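Local coordinates for ferric iron-binding protein HitA (Pseudomonas aeruginosa PAO1, PDB 6IWF), which binds ferric iron and is implicated in gallium internalization, probably as the solute-binding component of an iron-uptake system, at residues Ala83-Glu88 / Asp95-Thr100; Ala149-Lys152 / Glu158-Asp161. All blocks are in the same frame, centred on the assembly; numbering follows the deposited sequence.

Contact 1. Residues Ala83-Glu88 / Asp95-Thr100; sequences ALVEPE and DWIGIT
Val85 and Gly98 bring the two backbones nearest to each other, with 7.5 Å between their CA atoms. That spacing is too wide for main-chain pairing, and side chains span the gap. Residues 83-86 are an irregular run after helix 79-82, and Pro87 and Glu88 begin a 3-10 turn. The facing segment enters strand 97-108 at Ile97. Val85 is extended and points toward the strand.

The contact is apolar and rests mainly on one pair. CG2 of Val85 lies 3.7 Å from CG1 of Ile97 and equally near its CD1. The other methyl of Val85, CG1, stands 4.1 Å from the same CD1 of Ile97. Both branches of the valine therefore touch the end of the isoleucine chain, and the two side chains meet at a slant. Ile97 starts off alongside the loop. With CG1 anti to the backbone N (chi1 -166°) and CD1 extended beyond it (chi2 159°), the CG1-CD1 arm lies against the valine.

Val85 CG1 also lies 3.9 Å from the carbonyl oxygen of Gly98. This is a van der Waals contact of a methyl on a polar atom. The oxygen is buried here, and no partner for it is found in the model. Gly98 has no side chain, so its part is made by the main chain.

The contact packs the loop after helix 79-82 against the start of strand 97-108, in the mixed sheet of this solute-binding protein. Leu249 touches both Val85 and Ile97 and extends the buried apolar cluster. Backbone hydrogen bonds pair Ile97 and Ile99 with strand 224-231, Leu84 with Lys268, and Gly98 of the strand with His89, just after the loop segment. Helix 63-70 packs on Trp96, while helix 251-258 covers Ile99 and Thr100.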
loop_
_atom_site.group_PDB
_atom_site.type_symbol
_atom_site.label_atom_id
_atom_site.label_comp_id
_atom_site.label_asym_id
_atom_site.label_seq_id
_atom_site.Cartn_x
_atom_site.Cartn_y
_atom_site.Cartn_z
ATOM N N ALA A 83 -7.551 -14.604 13.587
ATOM C CA ALA A 83 -8.090 -15.723 12.829
ATOM C C ALA A 83 -8.813 -15.281 11.560
ATOM O O ALA A 83 -9.140 -16.132 10.723
ATOM C CB ALA A 83 -9.035 -16.538 13.720
ATOM N N LEU A 84 -9.063 -13.983 11.387
ATOM C CA LEU A 84 -9.794 -13.518 10.218
ATOM C C LEU A 84 -8.929 -13.412 8.964
ATOM O O LEU A 84 -9.489 -13.229 7.878
ATOM C CB LEU A 84 -10.445 -12.166 10.518
ATOM C CG LEU A 84 -11.525 -12.160 11.619
ATOM C CD1 LEU A 84 -11.927 -10.741 11.955
ATOM C CD2 LEU A 84 -12.751 -12.980 11.210
ATOM N N VAL A 85 -7.599 -13.536 9.078
ATOM C CA VAL A 85 -6.694 -13.415 7.935
ATOM C C VAL A 85 -5.641 -14.518 7.978
ATOM O O VAL A 85 -5.397 -15.146 9.011
ATOM C CB VAL A 85 -5.997 -12.025 7.870
ATOM C CG1 VAL A 85 -7.010 -10.892 8.004
ATOM C CG2 VAL A 85 -4.898 -11.909 8.932
ATOM N N GLU A 86 -5.003 -14.741 6.833
ATOM C CA GLU A 86 -3.912 -15.696 6.778
ATOM C C GLU A 86 -2.717 -15.197 7.594
ATOM O O GLU A 86 -2.456 -13.989 7.662
ATOM C CB GLU A 86 -3.499 -15.940 5.324
ATOM C CG GLU A 86 -4.651 -16.357 4.412
ATOM C CD GLU A 86 -5.049 -17.817 4.584
ATOM O OE1 GLU A 86 -4.346 -18.553 5.311
ATOM O OE2 GLU A 86 -6.070 -18.227 3.995
ATOM N N PRO A 87 -1.969 -16.111 8.220
ATOM C CA PRO A 87 -0.868 -15.689 9.108
ATOM C C PRO A 87 0.185 -14.831 8.430
ATOM O O PRO A 87 0.790 -13.978 9.090
ATOM C CB PRO A 87 -0.274 -17.021 9.588
ATOM C CG PRO A 87 -1.342 -18.028 9.364
ATOM C CD PRO A 87 -2.130 -17.571 8.181
ATOM N N GLU A 88 0.436 -15.036 7.135
ATOM C CA GLU A 88 1.411 -14.221 6.423
ATOM C C GLU A 88 0.952 -12.777 6.251
ATOM O O GLU A 88 1.768 -11.927 5.880
ATOM C CB GLU A 88 1.704 -14.828 5.045
ATOM C CG GLU A 88 0.473 -14.952 4.146
ATOM C CD GLU A 88 -0.186 -16.323 4.224
ATOM O OE1 GLU A 88 -0.094 -16.984 5.287
ATOM O OE2 GLU A 88 -0.802 -16.744 3.217
ATOM N N ASP A 95 0.607 -8.234 16.521
ATOM C CA ASP A 95 0.247 -6.901 16.993
ATOM C C ASP A 95 -0.016 -5.926 15.855
ATOM O O ASP A 95 -0.078 -4.721 16.085
ATOM C CB ASP A 95 1.318 -6.335 17.934
ATOM C CG ASP A 95 2.724 -6.569 17.437
ATOM O OD1 ASP A 95 2.896 -7.026 16.283
ATOM O OD2 ASP A 95 3.669 -6.296 18.217
ATOM N N TRP A 96 -0.143 -6.414 14.630
ATOM C CA TRP A 96 -0.792 -5.636 13.587
ATOM C C TRP A 96 -1.370 -6.636 12.606
ATOM O O TRP A 96 -1.002 -7.811 12.615
ATOM C CB TRP A 96 0.168 -4.639 12.915
ATOM C CG TRP A 96 1.332 -5.241 12.208
ATOM C CD1 TRP A 96 2.589 -5.420 12.707
ATOM C CD2 TRP A 96 1.362 -5.724 10.856
ATOM N NE1 TRP A 96 3.398 -5.996 11.754
ATOM C CE2 TRP A 96 2.671 -6.192 10.609
ATOM C CE3 TRP A 96 0.405 -5.822 9.840
ATOM C CZ2 TRP A 96 3.053 -6.757 9.381
ATOM C CZ3 TRP A 96 0.786 -6.379 8.614
ATOM C CH2 TRP A 96 2.098 -6.832 8.399
ATOM N N ILE A 97 -2.294 -6.178 11.774
ATOM C CA ILE A 97 -3.023 -7.097 10.909
ATOM C C ILE A 97 -3.287 -6.436 9.567
ATOM O O ILE A 97 -3.605 -5.245 9.495
ATOM C CB ILE A 97 -4.339 -7.572 11.566
ATOM C CG1 ILE A 97 -4.893 -8.777 10.814
ATOM C CG2 ILE A 97 -5.353 -6.433 11.695
ATOM C CD1 ILE A 97 -5.860 -9.612 11.672
ATOM N N GLY A 98 -3.138 -7.216 8.502
ATOM C CA GLY A 98 -3.411 -6.700 7.170
ATOM C C GLY A 98 -4.902 -6.514 6.960
ATOM O O GLY A 98 -5.723 -7.281 7.469
ATOM N N ILE A 99 -5.251 -5.462 6.224
ATOM C CA ILE A 99 -6.638 -5.093 5.957
ATOM C C ILE A 99 -6.984 -5.278 4.489
ATOM O O ILE A 99 -8.005 -5.881 4.157
ATOM C CB ILE A 99 -6.931 -3.648 6.412
ATOM C CG1 ILE A 99 -6.572 -3.450 7.890
ATOM C CG2 ILE A 99 -8.381 -3.300 6.155
ATOM C CD1 ILE A 99 -7.271 -4.422 8.831
ATOM N N THR A 100 -6.159 -4.729 3.592
ATOM C CA THR A 100 -6.298 -4.957 2.159
ATOM C C THR A 100 -4.920 -5.201 1.571
ATOM O O THR A 100 -3.901 -4.886 2.183
ATOM C CB THR A 100 -6.931 -3.777 1.410
ATOM O OG1 THR A 100 -6.054 -2.646 1.472
ATOM C CG2 THR A 100 -8.320 -3.413 1.982
#

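Contact 2. Residues Ala149-Lys152 / Glu158-Asp161; sequences AVIK and EAED
Ala159 is the residue of segment 158-161 that touches the other helix. It meets Val150 and Ile151 of segment 149-152, and all the contacts between the segments are apolar. Its methyl points toward helix 141-154. CB of Ala159 lies 3.5 Å from CG1 of Ile151, the shortest approach. The same methyl of Ala159 is 3.8 Å from CG1 of Val150. It is thus held between two successive residues of the facing helix.

The two branched side chains arrive differently. Val150 points toward helix 156-169 and uses one methyl. Its CG1, anti to the backbone N (chi1 176°), also comes within 3.8 Å of CA of Ala159, and so rests on the backbone as well as on the methyl. Ile151 offers the side of its chain. CG1, the methylene, makes the touch, and CD1 leads away from the alanine.

The pattern is that of a helical hairpin. Helices 141-154 and 156-169 follow each other with a very short connection, and this contact sits just inside the bend. The small alanine lets the backbones come close, with 5.3 Å between the CA atoms of Ile151 and Ala159. The pair belongs to the solute-binding protein fold and lies away from the iron-site residues.

Further apolar contacts continue the packing on several sides. Leu301 of helix 296-305 touches both Ile151 and Ala159, so a third helix covers the joint. Val150 also packs on Trp162, further along helix 156-169, and on Leu122 and Met123 from a loop.

A polar interaction lies beyond this apolar patch. Lys152 is exposed, and its NZ forms a long, weak ion pair with Asp291 OD1.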
loop_
_atom_site.group_PDB
_atom_site.type_symbol
_atom_site.label_atom_id
_atom_site.label_comp_id
_atom_site.label_asym_id
_atom_site.label_seq_id
_atom_site.Cartn_x
_atom_site.Cartn_y
_atom_site.Cartn_z
ATOM N N ALA A 149 11.884 -4.789 -2.586
ATOM C CA ALA A 149 11.666 -6.053 -3.285
ATOM C C ALA A 149 12.781 -6.335 -4.284
ATOM O O ALA A 149 13.238 -7.478 -4.397
ATOM C CB ALA A 149 10.309 -6.033 -3.990
ATOM N N VAL A 150 13.247 -5.317 -5.007
ATOM C CA VAL A 150 14.336 -5.562 -5.957
ATOM C C VAL A 150 15.603 -5.974 -5.209
ATOM O O VAL A 150 16.312 -6.895 -5.626
ATOM C CB VAL A 150 14.563 -4.337 -6.871
ATOM C CG1 VAL A 150 15.774 -4.556 -7.793
ATOM C CG2 VAL A 150 13.328 -4.050 -7.720
ATOM N N ILE A 151 15.906 -5.311 -4.087
ATOM C CA ILE A 151 17.081 -5.705 -3.303
ATOM C C ILE A 151 16.962 -7.153 -2.862
ATOM O O ILE A 151 17.919 -7.935 -2.962
ATOM C CB ILE A 151 17.259 -4.784 -2.086
ATOM C CG1 ILE A 151 17.630 -3.382 -2.547
ATOM C CG2 ILE A 151 18.354 -5.344 -1.155
ATOM C CD1 ILE A 151 17.598 -2.350 -1.426
ATOM N N LYS A 152 15.775 -7.535 -2.382
ATOM C CA LYS A 152 15.573 -8.872 -1.834
ATOM C C LYS A 152 15.645 -9.946 -2.915
ATOM O O LYS A 152 16.198 -11.034 -2.684
ATOM C CB LYS A 152 14.231 -8.912 -1.109
ATOM C CG LYS A 152 14.339 -8.834 0.395
ATOM C CD LYS A 152 14.772 -10.182 0.945
ATOM C CE LYS A 152 14.237 -10.398 2.347
ATOM N NZ LYS A 152 14.251 -11.836 2.723
ATOM N N GLU A 158 22.628 -5.336 -8.095
ATOM C CA GLU A 158 21.704 -5.198 -9.210
ATOM C C GLU A 158 20.669 -4.121 -8.922
ATOM O O GLU A 158 20.270 -3.375 -9.825
ATOM C CB GLU A 158 21.030 -6.543 -9.493
ATOM N N ALA A 159 20.220 -4.025 -7.663
ATOM C CA ALA A 159 19.237 -3.007 -7.310
ATOM C C ALA A 159 19.825 -1.610 -7.481
ATOM O O ALA A 159 19.158 -0.699 -7.985
ATOM C CB ALA A 159 18.742 -3.219 -5.876
ATOM N N GLU A 160 21.081 -1.435 -7.076
ATOM C CA GLU A 160 21.748 -0.148 -7.252
ATOM C C GLU A 160 21.892 0.206 -8.730
ATOM O O GLU A 160 21.655 1.356 -9.121
ATOM C CB GLU A 160 23.110 -0.185 -6.561
ATOM C CG GLU A 160 23.826 1.174 -6.568
ATOM C CD GLU A 160 25.118 1.145 -5.784
ATOM O OE1 GLU A 160 25.045 1.209 -4.540
ATOM O OE2 GLU A 160 26.202 1.067 -6.412
ATOM N N ASP A 161 22.277 -0.767 -9.564
ATOM C CA ASP A 161 22.400 -0.514 -11.000
ATOM C C ASP A 161 21.051 -0.158 -11.604
ATOM O O ASP A 161 20.942 0.761 -12.432
ATOM C CB ASP A 161 22.980 -1.742 -11.708
ATOM C CG ASP A 161 24.459 -1.951 -11.428
ATOM O OD1 ASP A 161 25.123 -1.008 -10.940
ATOM O OD2 ASP A 161 24.950 -3.064 -11.711
#

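From the N terminus, the chain first passes through the strands and helices up to helix 79-82 before reaching contact 1. There, 83-88 and 95-100 close a loop of six intervening residues at the entry to strand 97-108. That strand belongs to the mixed sheet, antiparallel to 190-194, 211-213, 224-231 and 264-265. After strand 134-136 comes helix 141-154, and contact 2 closes the short bend between it and helix 156-169. The two contacts are in series: neither nests within nor crosses the other. The centres of contacts 1 and 2 are about 27 Å apart, their nearest atoms about 13 Å. Contact 1 ties a loop to a sheet strand, while contact 2 joins two consecutive helices.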